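Local structure of 4-oxalocrotonate decarboxylase NahK (5D2K) at residues A[24-29]-A[56-61]; A[50-55]-A[225-230]; A[20-25]-A[164-169]; A[192-195]-A[201-204]. The protein catalyses the magnesium-assisted decarboxylation of (3E)-2-oxohex-3-enedioate to 2-oxopent-4-enoate and carbon dioxide, a step in bacterial naphthalene degradation. The protein carries 1 engineered substitution. All coordinates share one frame; numbering follows the deposited sequence. Where two conformers were deposited one is given.

Interaction 1 (A[24-29]-A[56-61]); sequences NAELNV and RRKEAR
Lys58 and Glu26 join the C-terminal ends of helices 12-27 and 44-60 by a salt bridge, next to the Schellman motif in which Val29, with positive phi, ends the first helix. The backbones stay well apart, Leu27 CA to Lys58 CA being 10.7 Å, so long side chains span the gap. From CB, Lys58 runs extended through CG and CD and bends only at its last torsion (chi4 -57°). Lys58 CE lies 3.5 Å from Glu26 OE1. Lys58 NZ then reaches Glu26 OE1 at 2.8 Å, on its syn lone pair. Leu27 CD2 passes Lys58 NZ at 3.9 Å. The ammonium is also shared with Glu23 OE2 and Tyr94 OH, two acidic groups and a hydroxyl thus gathering round one buried amine. Glu26 OE2 is hydrogen-bonded to Tyr94 OH. With Glu26 replaced by alanine, the Lys58 ammonium is likely to lose one of these two carboxylate partners, Glu23 remaining, and Tyr94 OH its bond to Glu26. Leu27 CD1 covers one face of the Arg61 guanidinium, whose NH2 pairs with Glu23. A water also bridges the helices, donating to Asn24 OD1 at 2.8 Å and accepting from Arg57 NH2 at 2.9 Å, in the plane of that guanidinium.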
loop_
_atom_site.group_PDB
_atom_site.type_symbol
_atom_site.label_atom_id
_atom_site.label_comp_id
_atom_site.label_asym_id
_atom_site.label_seq_id
_atom_site.Cartn_x
_atom_site.Cartn_y
_atom_site.Cartn_z
ATOM N N ASN A 24 -4.605 12.653 12.270
ATOM C CA ASN A 24 -3.805 13.800 12.694
ATOM C C ASN A 24 -2.331 13.441 12.866
ATOM O O ASN A 24 -1.456 14.279 12.647
ATOM C CB ASN A 24 -4.365 14.409 13.995
ATOM C CG ASN A 24 -5.538 15.322 13.742
ATOM O OD1 ASN A 24 -5.783 15.734 12.617
ATOM N ND2 ASN A 24 -6.251 15.676 14.807
ATOM N N ALA A 25 -2.046 12.196 13.241
ATOM C CA ALA A 25 -0.659 11.755 13.351
ATOM C C ALA A 25 0.044 11.803 11.980
ATOM O O ALA A 25 1.204 12.191 11.874
ATOM C CB ALA A 25 -0.596 10.345 13.954
ATOM N N GLU A 26 -0.670 11.427 10.924
ATOM C CA GLU A 26 -0.124 11.543 9.581
ATOM C C GLU A 26 0.036 13.006 9.146
ATOM O O GLU A 26 1.114 13.431 8.688
ATOM C CB GLU A 26 -1.028 10.796 8.596
ATOM C CG GLU A 26 -0.586 10.904 7.142
ATOM C CD GLU A 26 -1.635 11.535 6.232
ATOM O OE1 GLU A 26 -2.848 11.499 6.552
ATOM O OE2 GLU A 26 -1.217 12.064 5.172
ATOM N N LEU A 27 -1.049 13.771 9.275
ATOM C CA LEU A 27 -1.061 15.160 8.816
ATOM C C LEU A 27 -0.105 16.064 9.589
ATOM O O LEU A 27 0.362 17.072 9.059
ATOM C CB LEU A 27 -2.478 15.726 8.905
ATOM C CG LEU A 27 -3.485 15.020 8.008
ATOM C CD1 LEU A 27 -4.859 15.616 8.245
ATOM C CD2 LEU A 27 -3.064 15.181 6.559
ATOM N N ASN A 28 0.180 15.708 10.837
ATOM C CA ASN A 28 1.041 16.540 11.670
ATOM C C ASN A 28 2.352 15.871 12.071
ATOM O O ASN A 28 3.082 16.364 12.936
ATOM C CB ASN A 28 0.252 16.993 12.900
ATOM C CG ASN A 28 -0.945 17.845 12.518
ATOM O OD1 ASN A 28 -0.808 19.047 12.284
ATOM N ND2 ASN A 28 -2.117 17.225 12.414
ATOM N N VAL A 29 2.663 14.757 11.403
ATOM C CA VAL A 29 3.985 14.138 11.429
ATOM C C VAL A 29 4.464 13.800 12.851
ATOM O O VAL A 29 5.487 14.321 13.329
ATOM C CB VAL A 29 5.040 15.047 10.725
ATOM C CG1 VAL A 29 6.259 14.229 10.330
ATOM C CG2 VAL A 29 4.449 15.737 9.490
ATOM N N ARG A 56 -13.085 9.056 4.201
ATOM C CA ARG A 56 -14.161 10.029 4.097
ATOM C C ARG A 56 -13.697 11.443 4.489
ATOM O O ARG A 56 -14.042 12.420 3.820
ATOM C CB ARG A 56 -15.361 9.616 4.959
ATOM C CG ARG A 56 -16.611 10.446 4.655
ATOM C CD ARG A 56 -17.561 10.513 5.856
ATOM N NE ARG A 56 -16.900 11.109 7.014
ATOM C CZ ARG A 56 -16.698 12.413 7.181
ATOM N NH1 ARG A 56 -17.110 13.284 6.264
ATOM N NH2 ARG A 56 -16.070 12.849 8.262
ATOM N N ARG A 57 -12.906 11.548 5.552
ATOM C CA ARG A 57 -12.367 12.843 5.957
ATOM C C ARG A 57 -11.561 13.471 4.816
ATOM O O ARG A 57 -11.672 14.668 4.541
ATOM C CB ARG A 57 -11.493 12.696 7.208
ATOM C CG ARG A 57 -12.270 12.281 8.466
ATOM C CD ARG A 57 -11.325 12.046 9.659
ATOM N NE ARG A 57 -10.622 13.256 10.083
ATOM C CZ ARG A 57 -11.150 14.194 10.872
ATOM N NH1 ARG A 57 -12.388 14.062 11.343
ATOM N NH2 ARG A 57 -10.437 15.265 11.196
ATOM N N LYS A 58 -10.756 12.653 4.145
ATOM C CA LYS A 58 -9.920 13.177 3.078
ATOM C C LYS A 58 -10.768 13.573 1.874
ATOM O O LYS A 58 -10.537 14.626 1.280
ATOM C CB LYS A 58 -8.844 12.153 2.678
ATOM C CG LYS A 58 -7.817 11.933 3.782
ATOM C CD LYS A 58 -6.568 11.226 3.256
ATOM C CE LYS A 58 -5.577 10.932 4.369
ATOM N NZ LYS A 58 -5.163 12.175 5.123
ATOM N N GLU A 59 -11.750 12.749 1.521
ATOM C CA GLU A 59 -12.660 13.057 0.419
ATOM C C GLU A 59 -13.436 14.348 0.679
ATOM O O GLU A 59 -13.653 15.153 -0.234
ATOM C CB GLU A 59 -13.639 11.900 0.190
ATOM C CG GLU A 59 -13.019 10.645 -0.432
ATOM C CD GLU A 59 -13.926 9.419 -0.331
ATOM O OE1 GLU A 59 -14.772 9.367 0.592
ATOM O OE2 GLU A 59 -13.787 8.501 -1.173
ATOM N N ALA A 60 -13.865 14.521 1.933
ATOM C CA ALA A 60 -14.679 15.670 2.307
ATOM C C ALA A 60 -13.924 16.980 2.182
ATOM O O ALA A 60 -14.539 18.033 1.964
ATOM C CB ALA A 60 -15.202 15.509 3.732
ATOM N N ARG A 61 -12.601 16.937 2.315
ATOM C CA ARG A 61 -11.828 18.167 2.168
ATOM C C ARG A 61 -11.255 18.318 0.762
ATOM O O ARG A 61 -10.426 19.202 0.517
ATOM C CB ARG A 61 -10.722 18.262 3.239
ATOM C CG ARG A 61 -9.490 17.367 3.089
ATOM C CD ARG A 61 -8.460 17.649 4.206
ATOM N NE ARG A 61 -8.955 17.313 5.547
ATOM C CZ ARG A 61 -8.733 16.153 6.163
ATOM N NH1 ARG A 61 -9.237 15.931 7.378
ATOM N NH2 ARG A 61 -8.031 15.194 5.565
HETATM O O HOH W 1 -7.607 15.500 10.568
#

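Interaction 2 (A[50-55]-A[225-230]); sequences VQWEIR and AERGEH. With EDO (1,2-ethanediol), chain H; EDO (1,2-ethanediol), chain E.
A cation-pi stack at the protein surface, Trp52 against Arg227, ties helix 44-60 to the turn that follows helix 213-225. That turn is a type I beta turn from Ala225 to Gly228, and Gly228, with positive phi, is the C-prime residue of a Schellman motif closing the helix. The evidence for stacking is direct: the guanidinium lies over one indole face with planes 12° apart and centres 4.4 Å apart. Arg227 NE sits above the pyrrole part, 3.5 Å from Trp52 NE1, while the bend at chi3 (63°) turns the group flat along the ring. Both polar ends have partners outside the stack: Trp52 NE1 bonds to Tyr88 OH, and Arg227 NH2 forms a salt bridge with Asp49 OD1 that probably helps to fix the rotation of the guanidinium. Replacing Trp52 by an alanine would probably leave the Arg227 guanidinium without the surface it lies on and open a gap beside Glu229. The six-membered part of the indole meets Glu229 through aliphatic carbon. Glu229 CG approaches Trp52 CH2 obliquely at 3.8 Å, its chain bent at chi2, and the carboxylate plane is inclined 27° to the ring, with Glu229 OE1 4.1 Å from Trp52 CH2.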
loop_
_atom_site.group_PDB
_atom_site.type_symbol
_atom_site.label_atom_id
_atom_site.label_comp_id
_atom_site.label_asym_id
_atom_site.label_seq_id
_atom_site.Cartn_x
_atom_site.Cartn_y
_atom_site.Cartn_z
ATOM N N VAL A 50 -12.681 2.513 10.883
ATOM C CA VAL A 50 -11.844 3.674 11.126
ATOM C C VAL A 50 -11.115 4.094 9.842
ATOM O O VAL A 50 -11.100 5.276 9.504
ATOM C CB VAL A 50 -10.838 3.407 12.264
ATOM C CG1 VAL A 50 -9.811 4.533 12.377
ATOM C CG2 VAL A 50 -11.577 3.228 13.589
ATOM N N GLN A 51 -10.536 3.132 9.125
ATOM C CA GLN A 51 -9.839 3.442 7.880
ATOM C C GLN A 51 -10.745 4.124 6.856
ATOM O O GLN A 51 -10.355 5.126 6.235
ATOM C CB GLN A 51 -9.246 2.176 7.251
ATOM C CG GLN A 51 -8.370 2.504 6.032
ATOM C CD GLN A 51 -7.989 1.280 5.228
ATOM O OE1 GLN A 51 -8.446 1.102 4.095
ATOM N NE2 GLN A 51 -7.126 0.442 5.795
ATOM N N TRP A 52 -11.954 3.589 6.670
ATOM C CA TRP A 52 -12.856 4.173 5.690
ATOM C C TRP A 52 -13.370 5.543 6.150
ATOM O O TRP A 52 -13.719 6.388 5.325
ATOM C CB TRP A 52 -14.029 3.229 5.385
ATOM C CG TRP A 52 -13.679 2.088 4.457
ATOM C CD1 TRP A 52 -13.113 0.902 4.805
ATOM C CD2 TRP A 52 -13.890 2.032 3.032
ATOM N NE1 TRP A 52 -12.957 0.102 3.692
ATOM C CE2 TRP A 52 -13.421 0.777 2.591
ATOM C CE3 TRP A 52 -14.421 2.925 2.091
ATOM C CZ2 TRP A 52 -13.472 0.383 1.247
ATOM C CZ3 TRP A 52 -14.476 2.533 0.753
ATOM C CH2 TRP A 52 -13.997 1.274 0.348
ATOM N N GLU A 53 -13.394 5.782 7.461
ATOM C CA GLU A 53 -13.748 7.108 7.947
ATOM C C GLU A 53 -12.617 8.096 7.664
ATOM O O GLU A 53 -12.879 9.247 7.333
ATOM C CB GLU A 53 -14.095 7.076 9.439
ATOM C CG GLU A 53 -14.299 8.441 10.095
ATOM C CD GLU A 53 -15.385 9.319 9.496
ATOM O OE1 GLU A 53 -16.245 8.841 8.715
ATOM O OE2 GLU A 53 -15.376 10.528 9.839
ATOM N N ILE A 54 -11.366 7.655 7.768
ATOM C CA ILE A 54 -10.252 8.522 7.386
ATOM C C ILE A 54 -10.355 8.848 5.897
ATOM O O ILE A 54 -10.180 10.003 5.492
ATOM C CB ILE A 54 -8.889 7.877 7.706
ATOM C CG1 ILE A 54 -8.728 7.710 9.228
ATOM C CG2 ILE A 54 -7.758 8.727 7.167
ATOM C CD1 ILE A 54 -7.425 7.021 9.636
ATOM N N ARG A 55 -10.653 7.835 5.081
ATOM C CA ARG A 55 -10.900 8.084 3.658
ATOM C C ARG A 55 -11.983 9.152 3.447
ATOM O O ARG A 55 -11.809 10.055 2.619
ATOM C CB ARG A 55 -11.294 6.786 2.929
ATOM C CG ARG A 55 -11.493 6.987 1.431
ATOM C CD ARG A 55 -11.913 5.710 0.712
ATOM N NE ARG A 55 -12.345 6.022 -0.653
ATOM C CZ ARG A 55 -12.244 5.180 -1.679
ATOM N NH1 ARG A 55 -11.736 3.972 -1.500
ATOM N NH2 ARG A 55 -12.655 5.557 -2.884
ATOM N N ALA A 225 -15.437 -7.069 -0.804
ATOM C CA ALA A 225 -16.794 -7.613 -0.843
ATOM C C ALA A 225 -17.370 -7.845 0.555
ATOM O O ALA A 225 -18.596 -7.830 0.736
ATOM C CB ALA A 225 -16.815 -8.912 -1.646
ATOM N N GLU A 226 -16.499 -8.053 1.537
ATOM C CA GLU A 226 -16.947 -8.235 2.919
ATOM C C GLU A 226 -17.710 -7.013 3.428
ATOM O O GLU A 226 -18.529 -7.119 4.339
ATOM C CB GLU A 226 -15.764 -8.516 3.840
ATOM C CG GLU A 226 -14.994 -9.790 3.512
ATOM C CD GLU A 226 -13.801 -9.990 4.434
ATOM O OE1 GLU A 226 -13.760 -9.339 5.498
ATOM O OE2 GLU A 226 -12.902 -10.789 4.098
ATOM N N ARG A 227 -17.424 -5.853 2.849
ATOM C CA ARG A 227 -18.103 -4.615 3.200
ATOM C C ARG A 227 -19.067 -4.132 2.114
ATOM O O ARG A 227 -19.508 -2.992 2.141
ATOM C CB ARG A 227 -17.071 -3.515 3.501
ATOM C CG ARG A 227 -16.132 -3.871 4.648
ATOM C CD ARG A 227 -15.074 -2.776 4.877
ATOM N NE ARG A 227 -15.658 -1.501 5.276
ATOM C CZ ARG A 227 -15.894 -1.160 6.542
ATOM N NH1 ARG A 227 -15.606 -2.007 7.523
ATOM N NH2 ARG A 227 -16.419 0.026 6.821
ATOM N N GLY A 228 -19.386 -4.998 1.154
ATOM C CA GLY A 228 -20.261 -4.626 0.060
ATOM C C GLY A 228 -19.622 -3.700 -0.968
ATOM O O GLY A 228 -20.313 -3.058 -1.753
ATOM N N GLU A 229 -18.294 -3.620 -0.946
ATOM C CA GLU A 229 -17.556 -2.756 -1.868
ATOM C C GLU A 229 -16.934 -3.576 -2.989
ATOM O O GLU A 229 -16.877 -4.805 -2.894
ATOM C CB GLU A 229 -16.458 -1.992 -1.125
ATOM C CG GLU A 229 -16.958 -1.151 0.045
ATOM C CD GLU A 229 -17.691 0.106 -0.391
ATOM O OE1 GLU A 229 -17.559 0.516 -1.559
ATOM O OE2 GLU A 229 -18.397 0.693 0.455
ATOM N N HIS A 230 -16.460 -2.902 -4.038
ATOM C CA HIS A 230 -15.777 -3.601 -5.126
ATOM C C HIS A 230 -14.692 -2.719 -5.741
ATOM O O HIS A 230 -14.445 -1.603 -5.271
ATOM C CB HIS A 230 -16.775 -4.049 -6.204
ATOM C CG HIS A 230 -17.349 -2.923 -7.006
ATOM N ND1 HIS A 230 -18.399 -2.151 -6.553
ATOM C CD2 HIS A 230 -17.022 -2.439 -8.228
ATOM C CE1 HIS A 230 -18.695 -1.244 -7.467
ATOM N NE2 HIS A 230 -17.874 -1.394 -8.493
HETATM C C1 EDO H . -12.829 -5.710 5.086
HETATM O O1 EDO H . -13.132 -5.121 3.802
HETATM C C2 EDO H . -11.870 -6.890 4.938
HETATM O O2 EDO H . -11.914 -7.705 6.124
HETATM C C1 EDO E . -11.069 3.420 -5.507
HETATM O O1 EDO E . -11.945 4.552 -5.470
HETATM C C2 EDO E . -11.840 2.190 -5.054
HETATM O O2 EDO E . -12.069 2.241 -3.641
#

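Interaction 3 (A[20-25]-A[164-169]); sequences EHIENA and VADNAS. With OOG (2-oxoadipic acid), chain D.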
loop_
_atom_site.group_PDB
_atom_site.type_symbol
_atom_site.label_atom_id
_atom_site.label_comp_id
_atom_site.label_asym_id
_atom_site.label_seq_id
_atom_site.Cartn_x
_atom_site.Cartn_y
_atom_site.Cartn_z
ATOM N N GLU A 20 -10.027 10.723 13.445
ATOM C CA GLU A 20 -9.401 12.039 13.597
ATOM C C GLU A 20 -8.016 11.941 14.254
ATOM O O GLU A 20 -7.038 12.536 13.784
ATOM C CB GLU A 20 -10.322 12.950 14.413
ATOM C CG GLU A 20 -9.743 14.330 14.677
ATOM C CD GLU A 20 -10.665 15.183 15.530
ATOM O OE1 GLU A 20 -11.152 14.683 16.567
ATOM O OE2 GLU A 20 -10.905 16.347 15.160
ATOM N N HIS A 21 -7.942 11.179 15.339
ATOM C CA HIS A 21 -6.701 10.989 16.087
ATOM C C HIS A 21 -5.591 10.373 15.216
ATOM O O HIS A 21 -4.455 10.879 15.140
ATOM C CB HIS A 21 -7.032 10.122 17.305
ATOM C CG HIS A 21 -5.843 9.640 18.070
ATOM N ND1 HIS A 21 -5.140 10.446 18.941
ATOM C CD2 HIS A 21 -5.256 8.422 18.121
ATOM C CE1 HIS A 21 -4.156 9.748 19.479
ATOM N NE2 HIS A 21 -4.207 8.516 19.004
ATOM N N ILE A 22 -5.938 9.304 14.513
ATOM C CA ILE A 22 -4.960 8.597 13.706
ATOM C C ILE A 22 -4.581 9.429 12.479
ATOM O O ILE A 22 -3.401 9.521 12.112
ATOM C CB ILE A 22 -5.506 7.209 13.296
ATOM C CG1 ILE A 22 -5.657 6.330 14.537
ATOM C CG2 ILE A 22 -4.605 6.531 12.259
ATOM C CD1 ILE A 22 -6.331 4.993 14.266
ATOM N N GLU A 23 -5.576 10.050 11.843
ATOM C CA GLU A 23 -5.264 10.904 10.698
ATOM C C GLU A 23 -4.363 12.077 11.092
ATOM O O GLU A 23 -3.449 12.454 10.341
ATOM C CB GLU A 23 -6.528 11.436 10.032
ATOM C CG GLU A 23 -6.146 12.137 8.728
ATOM C CD GLU A 23 -7.284 12.884 8.071
ATOM O OE1 GLU A 23 -8.097 13.520 8.781
ATOM O OE2 GLU A 23 -7.368 12.853 6.831
ATOM N N ASN A 24 -4.605 12.653 12.270
ATOM C CA ASN A 24 -3.805 13.800 12.694
ATOM C C ASN A 24 -2.331 13.441 12.866
ATOM O O ASN A 24 -1.456 14.279 12.647
ATOM C CB ASN A 24 -4.365 14.409 13.995
ATOM C CG ASN A 24 -5.538 15.322 13.742
ATOM O OD1 ASN A 24 -5.783 15.734 12.617
ATOM N ND2 ASN A 24 -6.251 15.676 14.807
ATOM N N ALA A 25 -2.046 12.196 13.241
ATOM C CA ALA A 25 -0.659 11.755 13.351
ATOM C C ALA A 25 0.044 11.803 11.980
ATOM O O ALA A 25 1.204 12.191 11.874
ATOM C CB ALA A 25 -0.596 10.345 13.954
ATOM N N VAL A 164 -4.303 -1.609 10.119
ATOM C CA VAL A 164 -5.444 -1.359 9.253
ATOM C C VAL A 164 -6.067 0.002 9.553
ATOM O O VAL A 164 -6.382 0.754 8.637
ATOM C CB VAL A 164 -6.503 -2.468 9.397
ATOM C CG1 VAL A 164 -7.817 -2.051 8.766
ATOM C CG2 VAL A 164 -5.990 -3.756 8.759
ATOM N N ALA A 165 -6.245 0.313 10.836
ATOM C CA ALA A 165 -6.837 1.583 11.236
ATOM C C ALA A 165 -5.998 2.779 10.765
ATOM O O ALA A 165 -6.542 3.854 10.506
ATOM C CB ALA A 165 -7.011 1.626 12.762
ATOM N N ASP A 166 -4.681 2.569 10.681
ATOM C CA ASP A 166 -3.706 3.551 10.183
ATOM C C ASP A 166 -3.503 3.449 8.656
ATOM O O ASP A 166 -2.437 3.786 8.122
ATOM C CB ASP A 166 -2.373 3.347 10.932
ATOM C CG ASP A 166 -1.322 4.410 10.625
ATOM O OD1 ASP A 166 -1.667 5.594 10.468
ATOM O OD2 ASP A 166 -0.127 4.037 10.555
ATOM N N ASN A 167 -4.538 2.992 7.955
ATOM C CA ASN A 167 -4.515 2.915 6.499
ATOM C C ASN A 167 -3.291 2.165 5.961
ATOM O O ASN A 167 -2.684 2.561 4.965
ATOM C CB ASN A 167 -4.579 4.317 5.888
ATOM C CG ASN A 167 -4.896 4.276 4.406
ATOM O OD1 ASN A 167 -5.574 3.358 3.948
ATOM N ND2 ASN A 167 -4.391 5.245 3.651
ATOM N N ALA A 168 -2.947 1.078 6.638
ATOM C CA ALA A 168 -1.841 0.210 6.224
ATOM C C ALA A 168 -0.539 0.991 5.983
ATOM O O ALA A 168 0.227 0.666 5.084
ATOM C CB ALA A 168 -2.234 -0.581 4.978
ATOM N N SER A 169 -0.294 2.007 6.816
ATOM C CA SER A 169 0.977 2.755 6.828
ATOM C C SER A 169 1.238 3.563 5.549
ATOM O O SER A 169 2.367 3.990 5.295
ATOM C CB SER A 169 2.157 1.803 7.074
ATOM O OG SER A 169 1.936 0.973 8.213
HETATM C C2 OOG D . 2.157 -2.137 6.323
HETATM C C3 OOG D . 2.188 -1.842 4.833
HETATM C C4 OOG D . 2.321 -3.122 4.034
HETATM C C6 OOG D . 3.185 -3.926 1.709
HETATM O O4 OOG D . 3.410 -3.683 0.500
HETATM O O3 OOG D . 3.465 -5.048 2.201
HETATM C C5 OOG D . 2.589 -2.842 2.572
HETATM C C1 OOG D . 3.543 -1.971 6.915
HETATM O O1 OOG D . 3.771 -1.084 7.788
HETATM O O2 OOG D . 4.470 -2.732 6.533
HETATM O O5 OOG D . 2.343 -1.776 2.051
HETATM O O HOH W 2 -2.792 8.063 9.699
#
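Ile22 is the side chain of helix 12-27 that fills this buried contact, and both of its branches are used. CD1 of Ile22 packs on Ala165 CB at 3.7 Å. Its CG1 is anti to the carbonyl carbon (chi1 -66°), which leaves CG2 anti to the backbone N and turned to the end of the other helix. There Ile22 CG2 touches Ala165 O at 3.7 Å and Asp166 OD1 at 3.6 Å. These last two are van der Waals contacts of a methyl group with oxygens, and no direct hydrogen bond crosses between the segments. A water does the polar work instead, donating to Ile22 O at 2.9 Å and to Asp166 OD1 at 2.8 Å. The same Asp166 oxygen carries a salt bridge to Arg152 NE, and thus has two polar partners.

Helix 160-165 ends here in a Schellman motif: Asn167, with positive phi, is its C-prime residue, and Asn167 N bonds to Val164 O at 3.0 Å. The chain then turns into the 2-oxoadipate pocket. Asn167 is fixed by its OD1, which accepts from Phe90 N, and Ser169 N bonds back to Asp166 O at 3.1 Å. Ser169 OG donates to O1 of 2-oxoadipate at 2.8 Å, and Ala168 O accepts from Lys69 NZ, which also bonds to the ligand.

Interaction 4 (A[192-195]-A[201-204]); sequences VVME and VELG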
loop_
_atom_site.group_PDB
_atom_site.type_symbol
_atom_site.label_atom_id
_atom_site.label_comp_id
_atom_site.label_asym_id
_atom_site.label_seq_id
_atom_site.Cartn_x
_atom_site.Cartn_y
_atom_site.Cartn_z
ATOM N N VAL A 192 12.906 -7.640 -9.839
ATOM C CA VAL A 192 13.000 -6.284 -9.323
ATOM C C VAL A 192 14.257 -6.129 -8.462
ATOM O O VAL A 192 14.504 -6.946 -7.582
ATOM C CB VAL A 192 11.741 -5.933 -8.510
ATOM C CG1 VAL A 192 11.759 -4.495 -8.113
ATOM C CG2 VAL A 192 10.478 -6.229 -9.319
ATOM N N VAL A 193 15.051 -5.090 -8.727
ATOM C CA VAL A 193 16.286 -4.859 -7.984
ATOM C C VAL A 193 16.259 -3.464 -7.379
ATOM O O VAL A 193 16.223 -2.481 -8.120
ATOM C CB VAL A 193 17.528 -4.997 -8.890
ATOM C CG1 VAL A 193 18.812 -4.717 -8.098
ATOM C CG2 VAL A 193 17.581 -6.382 -9.528
ATOM N N MET A 194 16.296 -3.390 -6.049
ATOM C CA MET A 194 16.282 -2.114 -5.328
ATOM C C MET A 194 17.703 -1.679 -5.001
ATOM O O MET A 194 18.448 -2.413 -4.340
ATOM C CB MET A 194 15.459 -2.225 -4.046
ATOM C CG MET A 194 15.422 -0.956 -3.182
ATOM S SD MET A 194 14.695 -1.255 -1.549
ATOM C CE MET A 194 12.987 -1.602 -1.967
ATOM N N GLU A 195 18.070 -0.492 -5.470
ATOM C CA GLU A 195 19.367 0.108 -5.155
ATOM C C GLU A 195 19.170 1.326 -4.258
ATOM O O GLU A 195 18.242 2.103 -4.454
ATOM C CB GLU A 195 20.104 0.500 -6.435
ATOM C CG GLU A 195 20.356 -0.681 -7.382
ATOM C CD GLU A 195 21.036 -0.282 -8.677
ATOM O OE1 GLU A 195 21.229 0.930 -8.916
ATOM O OE2 GLU A 195 21.385 -1.188 -9.471
ATOM N N VAL A 201 20.453 -3.298 -2.518
ATOM C CA VAL A 201 20.125 -3.604 -1.127
ATOM C C VAL A 201 19.029 -4.670 -0.963
ATOM O O VAL A 201 18.971 -5.341 0.068
ATOM C CB VAL A 201 19.720 -2.331 -0.339
ATOM C CG1 VAL A 201 20.920 -1.393 -0.214
ATOM C CG2 VAL A 201 18.530 -1.621 -0.989
ATOM N N GLU A 202 18.166 -4.824 -1.965
ATOM C CA GLU A 202 17.119 -5.851 -1.948
ATOM C C GLU A 202 16.781 -6.248 -3.372
ATOM O O GLU A 202 16.953 -5.455 -4.294
ATOM C CB GLU A 202 15.830 -5.360 -1.260
ATOM C CG GLU A 202 15.949 -4.991 0.223
ATOM C CD GLU A 202 16.189 -6.184 1.138
ATOM O OE1 GLU A 202 16.017 -7.342 0.696
ATOM O OE2 GLU A 202 16.545 -5.957 2.313
ATOM N N LEU A 203 16.286 -7.467 -3.551
ATOM C CA LEU A 203 15.751 -7.872 -4.843
ATOM C C LEU A 203 14.709 -8.972 -4.650
ATOM O O LEU A 203 14.621 -9.591 -3.586
ATOM C CB LEU A 203 16.872 -8.316 -5.800
ATOM C CG LEU A 203 17.987 -9.261 -5.357
ATOM C CD1 LEU A 203 17.458 -10.662 -5.059
ATOM C CD2 LEU A 203 19.050 -9.300 -6.463
ATOM N N GLY A 204 13.906 -9.201 -5.682
ATOM C CA GLY A 204 12.879 -10.223 -5.613
ATOM C C GLY A 204 12.146 -10.356 -6.933
ATOM O O GLY A 204 12.461 -9.676 -7.916
#
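Val192 N to Gly204 O and Met194 N to Glu202 O, each 2.8 Å, are the short bonds of this antiparallel hairpin. The first is received nearly along the C=O axis, whereas the second donor is tilted 23° from the carbonyl plane. Gly204 N returns a bond to Val192 O at 3.0 Å, completing a hydrogen-bonded pair. At Met194 the ladder is irregular: Val201 and Glu202 both face it, a classic beta bulge. Met194 O accepts a nearly straight bond from Val201 N (2.9 Å, 177° at the hydrogen) and a weak one from Glu202 N. Between these two hydrogen-bonded pairs, Val193 and Leu203 form a non-hydrogen-bonded pair, and Leu203 CA makes a CA-H...O contact with Val192 O at 3.1 Å.

Side-chain packing is lighter. Val201 CG2 comes 3.4 Å from Met194 O and meets Met194 CG at 3.9 Å, the two side chains crossing at a slant. On the face opposite to Met194, Val193 CG2 approaches Leu203 CB at 4.3 Å. Met194 also packs on Ile113 and Val246, so its face turns inward. Strand 199-205 is outermost in this five-stranded sheet within the chain, and the chemistry implies that backbone bonds, with modest apolar contact, hold it to its neighbour.

How the interactions relate
Interactions 1, 2 and 3 gather around the N-terminal helices, while interaction 4 lies on the other side of the chain's centre, its centre about 29 to 33 Å from theirs. Helix 12-27 serves interactions 1 and 3, whose centres are about 8 Å apart and which share Asn24 and Ala25; Glu23 links them through salt bridges to Arg57 and Arg61. Helix 44-60 serves interactions 1 and 2, and Gln51 connects it to Val164 in interaction 3. Along the chain the segments of interactions 1 and 2, and of 2 and 3, alternate. Interactions 2 and 3 join the N-terminal helices to later segments of the FAA hydrolase family region, including the ligand-pocket turn. Hairpin 192-204 is local by comparison.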